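Local coordinates for protein putative lipase (Bacteroides thetaiotaomicron VPI-5482, PDB 3BZW) that probably acts as an SGNH-type (GDSL-like) lipase or acylhydrolase, perhaps cleaving lysophospholipids, at residues 96-108 with 184-198. Sequence-based numbering, arbitrary orientation.
Sequences MGTNDYNSSVPIG and DESYQNGCGEYIDAY. With ACT (acetate ion), chain G.
Y198 packs between Y101 CA, over the centre of one ring face (3.6 Å from the centroid), and I107 CD1, over the opposite face nearer the rim. The Y101 ring turns its edge to the face of Y198, an offset edge-to-face pair with planes at 71°. I195 CB lies over a face of Y101. With CG anti to the backbone N (chi1 158°), Y101 gives its OH to Y187 O at 2.7 Å. Y198 OH donates to V105 O at 2.6 Å and accepts from N189 ND2. N189 OD1 takes C191 N and E193 N from opposite faces. A phenylalanine in place of Y198 would probably leave V105 O without this donor and N189 ND2 without one of its two acceptors. The margin at S104 and exposed G190 is looser. G190 N makes a weak bond to S104 OG and another to a water that donates to N102 O. At the far end another water bridges I107 N and E193 OE2. S104 is the C-prime residue of a Schellman motif ending helix 98-102. There Y101 O accepts S104 N and, on a lone pair, N189 ND2, tying the helix end to the N189 Asx turn of this SGNH-hydrolase fold.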
HETATM    1  N   MSE A  96     -30.337   8.798  15.112  1.00  5.93           N
HETATM    2  CA  MSE A  96     -30.284  10.175  14.624  1.00  6.27           C
HETATM    3  C   MSE A  96     -29.073  10.495  13.747  1.00  5.76           C
HETATM    4  O   MSE A  96     -28.039   9.840  13.842  1.00  4.58           O
HETATM    5  CB  MSE A  96     -30.252  11.096  15.850  1.00  8.81           C
HETATM    6  CG  MSE A  96     -30.364  12.582  15.571  1.00 11.58           C
HETATM    7 SE   MSE A  96     -32.196  13.110  15.393  1.00 18.46          SE
HETATM    8  CE  MSE A  96     -32.596  13.426  17.273  1.00 13.95           C
ATOM      9  N   GLY A  97     -29.203  11.515  12.898  1.00  5.02           N
ATOM     10  CA  GLY A  97     -28.077  11.912  12.074  1.00  4.84           C
ATOM     11  C   GLY A  97     -28.312  12.147  10.597  1.00  5.19           C
ATOM     12  O   GLY A  97     -27.594  12.932   9.975  1.00  5.16           O
ATOM     13  N   THR A  98     -29.309  11.489  10.022  1.00  3.81           N
ATOM     14  CA  THR A  98     -29.552  11.667   8.598  1.00  5.62           C
ATOM     15  C   THR A  98     -29.888  13.123   8.253  1.00  5.88           C
ATOM     16  O   THR A  98     -29.567  13.601   7.164  1.00  6.85           O
ATOM     17  CB  THR A  98     -30.660  10.706   8.095  1.00  3.87           C
ATOM     18  OG1 THR A  98     -30.447  10.437   6.703  1.00  4.52           O
ATOM     19  CG2 THR A  98     -32.045  11.311   8.284  1.00  4.50           C
ATOM     20  N   ASN A  99     -30.511  13.839   9.187  1.00  6.10           N
ATOM     21  CA  ASN A  99     -30.849  15.236   8.938  1.00  6.83           C
ATOM     22  C   ASN A  99     -29.632  16.157   9.075  1.00  5.71           C
ATOM     23  O   ASN A  99     -29.599  17.243   8.492  1.00  4.30           O
ATOM     24  CB  ASN A  99     -31.982  15.690   9.865  1.00  6.22           C
ATOM     25  CG  ASN A  99     -33.325  15.079   9.486  1.00  9.02           C
ATOM     26  OD1 ASN A  99     -33.669  15.003   8.305  1.00  8.62           O
ATOM     27  ND2 ASN A  99     -34.094  14.656  10.486  1.00  6.07           N
ATOM     28  N   ASP A 100     -28.640  15.741   9.856  1.00  6.23           N
ATOM     29  CA  ASP A 100     -27.423  16.540   9.991  1.00  5.06           C
ATOM     30  C   ASP A 100     -26.750  16.519   8.617  1.00  5.17           C
ATOM     31  O   ASP A 100     -26.201  17.525   8.158  1.00  6.31           O
ATOM     32  CB  ASP A 100     -26.495  15.938  11.046  1.00  4.50           C
ATOM     33  CG  ASP A 100     -27.034  16.101  12.455  1.00  6.02           C
ATOM     34  OD1 ASP A 100     -26.583  17.024  13.169  1.00  5.70           O
ATOM     35  OD2 ASP A 100     -27.920  15.309  12.843  1.00  3.35           O
ATOM     36  N   TYR A 101     -26.808  15.368   7.958  1.00  2.98           N
ATOM     37  CA  TYR A 101     -26.226  15.242   6.625  1.00  4.79           C
ATOM     38  C   TYR A 101     -26.974  16.159   5.662  1.00  5.69           C
ATOM     39  O   TYR A 101     -26.373  16.981   4.970  1.00  6.09           O
ATOM     40  CB  TYR A 101     -26.321  13.798   6.118  1.00  3.27           C
ATOM     41  CG  TYR A 101     -26.236  13.686   4.605  1.00  4.21           C
ATOM     42  CD1 TYR A 101     -25.025  13.856   3.930  1.00  3.21           C
ATOM     43  CD2 TYR A 101     -27.386  13.460   3.849  1.00  4.86           C
ATOM     44  CE1 TYR A 101     -24.966  13.806   2.524  1.00  5.30           C
ATOM     45  CE2 TYR A 101     -27.344  13.414   2.460  1.00  4.97           C
ATOM     46  CZ  TYR A 101     -26.137  13.588   1.803  1.00  6.03           C
ATOM     47  OH  TYR A 101     -26.122  13.549   0.432  1.00  5.94           O
ATOM     48  N   ASN A 102     -28.294  16.021   5.630  1.00  5.07           N
ATOM     49  CA  ASN A 102     -29.113  16.823   4.732  1.00  5.24           C
ATOM     50  C   ASN A 102     -28.982  18.327   4.973  1.00  5.88           C
ATOM     51  O   ASN A 102     -29.037  19.118   4.030  1.00  7.09           O
ATOM     52  CB  ASN A 102     -30.584  16.415   4.855  1.00  5.29           C
ATOM     53  CG  ASN A 102     -31.477  17.177   3.894  1.00  5.19           C
ATOM     54  OD1 ASN A 102     -32.463  17.803   4.300  1.00  7.63           O
ATOM     55  ND2 ASN A 102     -31.136  17.127   2.613  1.00  3.14           N
ATOM     56  N   SER A 103     -28.790  18.717   6.227  1.00  5.48           N
ATOM     57  CA  SER A 103     -28.676  20.130   6.568  1.00  5.86           C
ATOM     58  C   SER A 103     -27.249  20.674   6.511  1.00  5.77           C
ATOM     59  O   SER A 103     -26.972  21.773   7.000  1.00  6.71           O
ATOM     60  CB  SER A 103     -29.287  20.375   7.948  1.00  6.70           C
ATOM     61  OG  SER A 103     -30.669  20.036   7.936  1.00  7.94           O
ATOM     62  N   SER A 104     -26.353  19.897   5.911  1.00  5.42           N
ATOM     63  CA  SER A 104     -24.950  20.279   5.753  1.00  5.27           C
ATOM     64  C   SER A 104     -24.250  20.719   7.037  1.00  5.68           C
ATOM     65  O   SER A 104     -23.558  21.740   7.051  1.00  5.68           O
ATOM     66  CB  SER A 104     -24.823  21.393   4.706  1.00  6.06           C
ATOM     67  OG  SER A 104     -25.380  20.990   3.468  1.00  6.38           O
ATOM     68  N   VAL A 105     -24.424  19.951   8.107  1.00  4.69           N
ATOM     69  CA  VAL A 105     -23.777  20.253   9.382  1.00  6.00           C
ATOM     70  C   VAL A 105     -22.317  19.813   9.275  1.00  6.50           C
ATOM     71  O   VAL A 105     -22.036  18.631   9.088  1.00  6.44           O
ATOM     72  CB  VAL A 105     -24.435  19.470  10.558  1.00  5.75           C
ATOM     73  CG1 VAL A 105     -23.681  19.749  11.853  1.00  6.24           C
ATOM     74  CG2 VAL A 105     -25.896  19.864  10.702  1.00  4.48           C
ATOM     75  N   PRO A 106     -21.368  20.756   9.395  1.00  6.30           N
ATOM     76  CA  PRO A 106     -19.951  20.390   9.300  1.00  6.01           C
ATOM     77  C   PRO A 106     -19.595  19.301  10.311  1.00  5.98           C
ATOM     78  O   PRO A 106     -20.063  19.325  11.451  1.00  5.74           O
ATOM     79  CB  PRO A 106     -19.233  21.707   9.589  1.00  6.33           C
ATOM     80  CG  PRO A 106     -20.201  22.732   9.075  1.00  8.13           C
ATOM     81  CD  PRO A 106     -21.520  22.208   9.591  1.00  5.85           C
ATOM     82  N   ILE A 107     -18.773  18.348   9.886  1.00  5.28           N
ATOM     83  CA  ILE A 107     -18.360  17.238  10.743  1.00  6.49           C
ATOM     84  C   ILE A 107     -17.589  17.735  11.966  1.00  7.71           C
ATOM     85  O   ILE A 107     -17.844  17.302  13.094  1.00  7.34           O
ATOM     86  CB  ILE A 107     -17.496  16.229   9.951  1.00  5.53           C
ATOM     87  CG1 ILE A 107     -18.355  15.542   8.885  1.00  5.73           C
ATOM     88  CG2 ILE A 107     -16.883  15.199  10.899  1.00  3.65           C
ATOM     89  CD1 ILE A 107     -19.484  14.679   9.440  1.00  3.83           C
ATOM     90  N   GLY A 108     -16.650  18.645  11.738  1.00  7.71           N
ATOM     91  CA  GLY A 108     -15.879  19.200  12.836  1.00  8.05           C
ATOM     92  C   GLY A 108     -14.767  18.324  13.381  1.00  9.30           C
ATOM     93  O   GLY A 108     -14.179  17.519  12.656  1.00  8.31           O
ATOM     94  N   ASP A 184     -30.121  12.331  -3.795  1.00  3.38           N
ATOM     95  CA  ASP A 184     -29.827  11.014  -3.221  1.00  4.71           C
ATOM     96  C   ASP A 184     -28.425  10.978  -2.623  1.00  5.22           C
ATOM     97  O   ASP A 184     -27.651  11.930  -2.783  1.00  3.88           O
ATOM     98  CB  ASP A 184     -30.009   9.880  -4.252  1.00  6.28           C
ATOM     99  CG  ASP A 184     -29.037   9.960  -5.418  1.00  6.41           C
ATOM    100  OD1 ASP A 184     -27.834  10.212  -5.199  1.00  5.89           O
ATOM    101  OD2 ASP A 184     -29.477   9.747  -6.567  1.00  6.53           O
ATOM    102  N   GLU A 185     -28.091   9.883  -1.943  1.00  4.45           N
ATOM    103  CA  GLU A 185     -26.794   9.785  -1.284  1.00  4.18           C
ATOM    104  C   GLU A 185     -25.555   9.652  -2.163  1.00  3.56           C
ATOM    105  O   GLU A 185     -24.461   9.482  -1.639  1.00  4.48           O
ATOM    106  CB  GLU A 185     -26.801   8.656  -0.247  1.00  5.17           C
ATOM    107  CG  GLU A 185     -26.993   7.264  -0.821  1.00  6.24           C
ATOM    108  CD  GLU A 185     -26.828   6.178   0.226  1.00  7.84           C
ATOM    109  OE1 GLU A 185     -27.175   6.425   1.403  1.00  6.30           O
ATOM    110  OE2 GLU A 185     -26.366   5.073  -0.133  1.00  6.75           O
ATOM    111  N   SER A 186     -25.707   9.726  -3.482  1.00  5.29           N
ATOM    112  CA  SER A 186     -24.537   9.651  -4.359  1.00  5.58           C
ATOM    113  C   SER A 186     -23.916  11.048  -4.422  1.00  5.48           C
ATOM    114  O   SER A 186     -22.824  11.235  -4.958  1.00  6.04           O
ATOM    115  CB  SER A 186     -24.923   9.183  -5.772  1.00  6.01           C
ATOM    116  OG  SER A 186     -25.669  10.167  -6.473  1.00  8.26           O
ATOM    117  N   TYR A 187     -24.620  12.026  -3.855  1.00  4.44           N
ATOM    118  CA  TYR A 187     -24.157  13.416  -3.843  1.00  5.01           C
ATOM    119  C   TYR A 187     -23.658  13.869  -2.475  1.00  5.04           C
ATOM    120  O   TYR A 187     -24.198  13.459  -1.447  1.00  6.21           O
ATOM    121  CB  TYR A 187     -25.296  14.359  -4.221  1.00  5.33           C
ATOM    122  CG  TYR A 187     -25.849  14.220  -5.613  1.00  6.42           C
ATOM    123  CD1 TYR A 187     -25.283  14.916  -6.676  1.00  6.18           C
ATOM    124  CD2 TYR A 187     -26.978  13.436  -5.860  1.00  5.87           C
ATOM    125  CE1 TYR A 187     -25.831  14.846  -7.958  1.00  7.55           C
ATOM    126  CE2 TYR A 187     -27.534  13.353  -7.133  1.00  6.64           C
ATOM    127  CZ  TYR A 187     -26.953  14.066  -8.176  1.00  7.55           C
ATOM    128  OH  TYR A 187     -27.497  13.997  -9.432  1.00  8.00           O
ATOM    129  N   GLN A 188     -22.640  14.728  -2.463  1.00  3.95           N
ATOM    130  CA  GLN A 188     -22.153  15.282  -1.206  1.00  3.85           C
ATOM    131  C   GLN A 188     -23.198  16.335  -0.843  1.00  4.73           C
ATOM    132  O   GLN A 188     -23.948  16.796  -1.716  1.00  4.24           O
ATOM    133  CB  GLN A 188     -20.796  15.986  -1.378  1.00  4.80           C
ATOM    134  CG  GLN A 188     -19.647  15.086  -1.815  1.00  4.61           C
ATOM    135  CD  GLN A 188     -18.292  15.788  -1.759  1.00  6.67           C
ATOM    136  OE1 GLN A 188     -18.190  16.990  -1.997  1.00  6.11           O
ATOM    137  NE2 GLN A 188     -17.243  15.028  -1.455  1.00  5.88           N
ATOM    138  N   ASN A 189     -23.261  16.711   0.430  1.00  3.82           N
ATOM    139  CA  ASN A 189     -24.205  17.735   0.851  1.00  4.81           C
ATOM    140  C   ASN A 189     -23.577  19.103   0.608  1.00  6.65           C
ATOM    141  O   ASN A 189     -22.578  19.217  -0.105  1.00  5.99           O
ATOM    142  CB  ASN A 189     -24.563  17.588   2.335  1.00  4.44           C
ATOM    143  CG  ASN A 189     -23.348  17.612   3.238  1.00  4.64           C
ATOM    144  OD1 ASN A 189     -22.268  18.049   2.841  1.00  5.01           O
ATOM    145  ND2 ASN A 189     -23.526  17.156   4.470  1.00  3.22           N
ATOM    146  N   GLY A 190     -24.160  20.128   1.222  1.00  7.32           N
ATOM    147  CA  GLY A 190     -23.676  21.487   1.060  1.00  8.94           C
ATOM    148  C   GLY A 190     -22.317  21.811   1.651  1.00  9.73           C
ATOM    149  O   GLY A 190     -21.752  22.861   1.338  1.00  9.72           O
ATOM    150  N   CYS A 191     -21.785  20.950   2.515  1.00  9.79           N
ATOM    151  CA  CYS A 191     -20.472  21.233   3.076  1.00  9.22           C
ATOM    152  C   CYS A 191     -19.418  20.228   2.620  1.00  8.25           C
ATOM    153  O   CYS A 191     -18.412  20.017   3.291  1.00  9.01           O
ATOM    154  CB  CYS A 191     -20.523  21.346   4.616  1.00 10.20           C
ATOM    155  SG  CYS A 191     -21.123  19.933   5.562  1.00 10.30           S
ATOM    156  N   GLY A 192     -19.668  19.626   1.460  1.00  8.35           N
ATOM    157  CA  GLY A 192     -18.732  18.686   0.862  1.00  7.47           C
ATOM    158  C   GLY A 192     -18.551  17.336   1.523  1.00  7.08           C
ATOM    159  O   GLY A 192     -17.468  16.759   1.466  1.00  5.94           O
ATOM    160  N   GLU A 193     -19.608  16.814   2.129  1.00  6.73           N
ATOM    161  CA  GLU A 193     -19.528  15.523   2.800  1.00  6.22           C
ATOM    162  C   GLU A 193     -20.560  14.539   2.262  1.00  5.99           C
ATOM    163  O   GLU A 193     -21.661  14.930   1.862  1.00  5.58           O
ATOM    164  CB  GLU A 193     -19.753  15.702   4.306  1.00  6.23           C
ATOM    165  CG  GLU A 193     -18.733  16.591   5.007  1.00  5.31           C
ATOM    166  CD  GLU A 193     -17.447  15.865   5.356  1.00  7.18           C
ATOM    167  OE1 GLU A 193     -17.271  14.699   4.940  1.00  7.87           O
ATOM    168  OE2 GLU A 193     -16.606  16.471   6.053  1.00  6.73           O
ATOM    169  N   TYR A 194     -20.194  13.261   2.229  1.00  4.77           N
ATOM    170  CA  TYR A 194     -21.128  12.232   1.797  1.00  6.35           C
ATOM    171  C   TYR A 194     -21.795  11.756   3.079  1.00  5.67           C
ATOM    172  O   TYR A 194     -21.279  11.991   4.172  1.00  6.77           O
ATOM    173  CB  TYR A 194     -20.402  11.051   1.137  1.00  5.42           C
ATOM    174  CG  TYR A 194     -19.865  11.332  -0.249  1.00  6.80           C
ATOM    175  CD1 TYR A 194     -18.493  11.461  -0.475  1.00  6.46           C
ATOM    176  CD2 TYR A 194     -20.729  11.456  -1.343  1.00  6.38           C
ATOM    177  CE1 TYR A 194     -17.992  11.705  -1.753  1.00  5.55           C
ATOM    178  CE2 TYR A 194     -20.235  11.700  -2.628  1.00  5.16           C
ATOM    179  CZ  TYR A 194     -18.865  11.824  -2.823  1.00  7.69           C
ATOM    180  OH  TYR A 194     -18.367  12.075  -4.086  1.00  7.01           O
ATOM    181  N   ILE A 195     -22.938  11.092   2.950  1.00  4.68           N
ATOM    182  CA  ILE A 195     -23.657  10.574   4.109  1.00  4.47           C
ATOM    183  C   ILE A 195     -22.710   9.723   4.964  1.00  5.63           C
ATOM    184  O   ILE A 195     -22.871   9.632   6.183  1.00  3.77           O
ATOM    185  CB  ILE A 195     -24.882   9.722   3.652  1.00  5.40           C
ATOM    186  CG1 ILE A 195     -25.648   9.184   4.863  1.00  4.18           C
ATOM    187  CG2 ILE A 195     -24.420   8.574   2.772  1.00  3.89           C
ATOM    188  CD1 ILE A 195     -26.310  10.258   5.717  1.00  3.84           C
ATOM    189  N   ASP A 196     -21.714   9.122   4.308  1.00  5.03           N
ATOM    190  CA  ASP A 196     -20.712   8.270   4.959  1.00  5.62           C
ATOM    191  C   ASP A 196     -20.120   8.877   6.230  1.00  4.99           C
ATOM    192  O   ASP A 196     -19.982   8.202   7.249  1.00  4.09           O
ATOM    193  CB  ASP A 196     -19.546   7.997   4.002  1.00  7.22           C
ATOM    194  CG  ASP A 196     -19.987   7.392   2.690  1.00  8.41           C
ATOM    195  OD1 ASP A 196     -21.151   7.596   2.289  1.00  5.83           O
ATOM    196  OD2 ASP A 196     -19.149   6.721   2.049  1.00 10.84           O
ATOM    197  N   ALA A 197     -19.740  10.148   6.147  1.00  5.70           N
ATOM    198  CA  ALA A 197     -19.132  10.844   7.276  1.00  5.26           C
ATOM    199  C   ALA A 197     -20.030  10.868   8.505  1.00  5.91           C
ATOM    200  O   ALA A 197     -19.549  10.779   9.635  1.00  5.14           O
ATOM    201  CB  ALA A 197     -18.774  12.268   6.872  1.00  5.81           C
ATOM    202  N   TYR A 198     -21.334  10.982   8.280  1.00  5.51           N
ATOM    203  CA  TYR A 198     -22.290  11.043   9.373  1.00  5.61           C
ATOM    204  C   TYR A 198     -22.570   9.666   9.959  1.00  4.64           C
ATOM    205  O   TYR A 198     -22.950   9.548  11.115  1.00  5.84           O
ATOM    206  CB  TYR A 198     -23.570  11.722   8.882  1.00  5.25           C
ATOM    207  CG  TYR A 198     -23.296  13.123   8.382  1.00  7.01           C
ATOM    208  CD1 TYR A 198     -23.399  14.228   9.237  1.00  7.94           C
ATOM    209  CD2 TYR A 198     -22.830  13.337   7.083  1.00  6.18           C
ATOM    210  CE1 TYR A 198     -23.033  15.509   8.809  1.00  6.71           C
ATOM    211  CE2 TYR A 198     -22.463  14.611   6.647  1.00  6.20           C
ATOM    212  CZ  TYR A 198     -22.561  15.689   7.514  1.00  6.90           C
ATOM    213  OH  TYR A 198     -22.161  16.935   7.091  1.00  6.72           O
TER
HETATM  214  C   ACT G 301     -36.464  13.082   8.742  1.00  9.06           C
HETATM  215  O   ACT G 301     -37.123  13.475   7.796  1.00  9.73           O
HETATM  216  OXT ACT G 301     -36.579  13.625   9.828  1.00  8.64           O
HETATM  217  CH3 ACT G 301     -35.521  11.917   8.576  1.00  7.95           C
HETATM  218  O   HOH W   1     -27.276  19.176   1.339  1.00  8.14           O
HETATM  219  O   HOH W   2     -17.435  18.842   7.256  1.00  8.60           O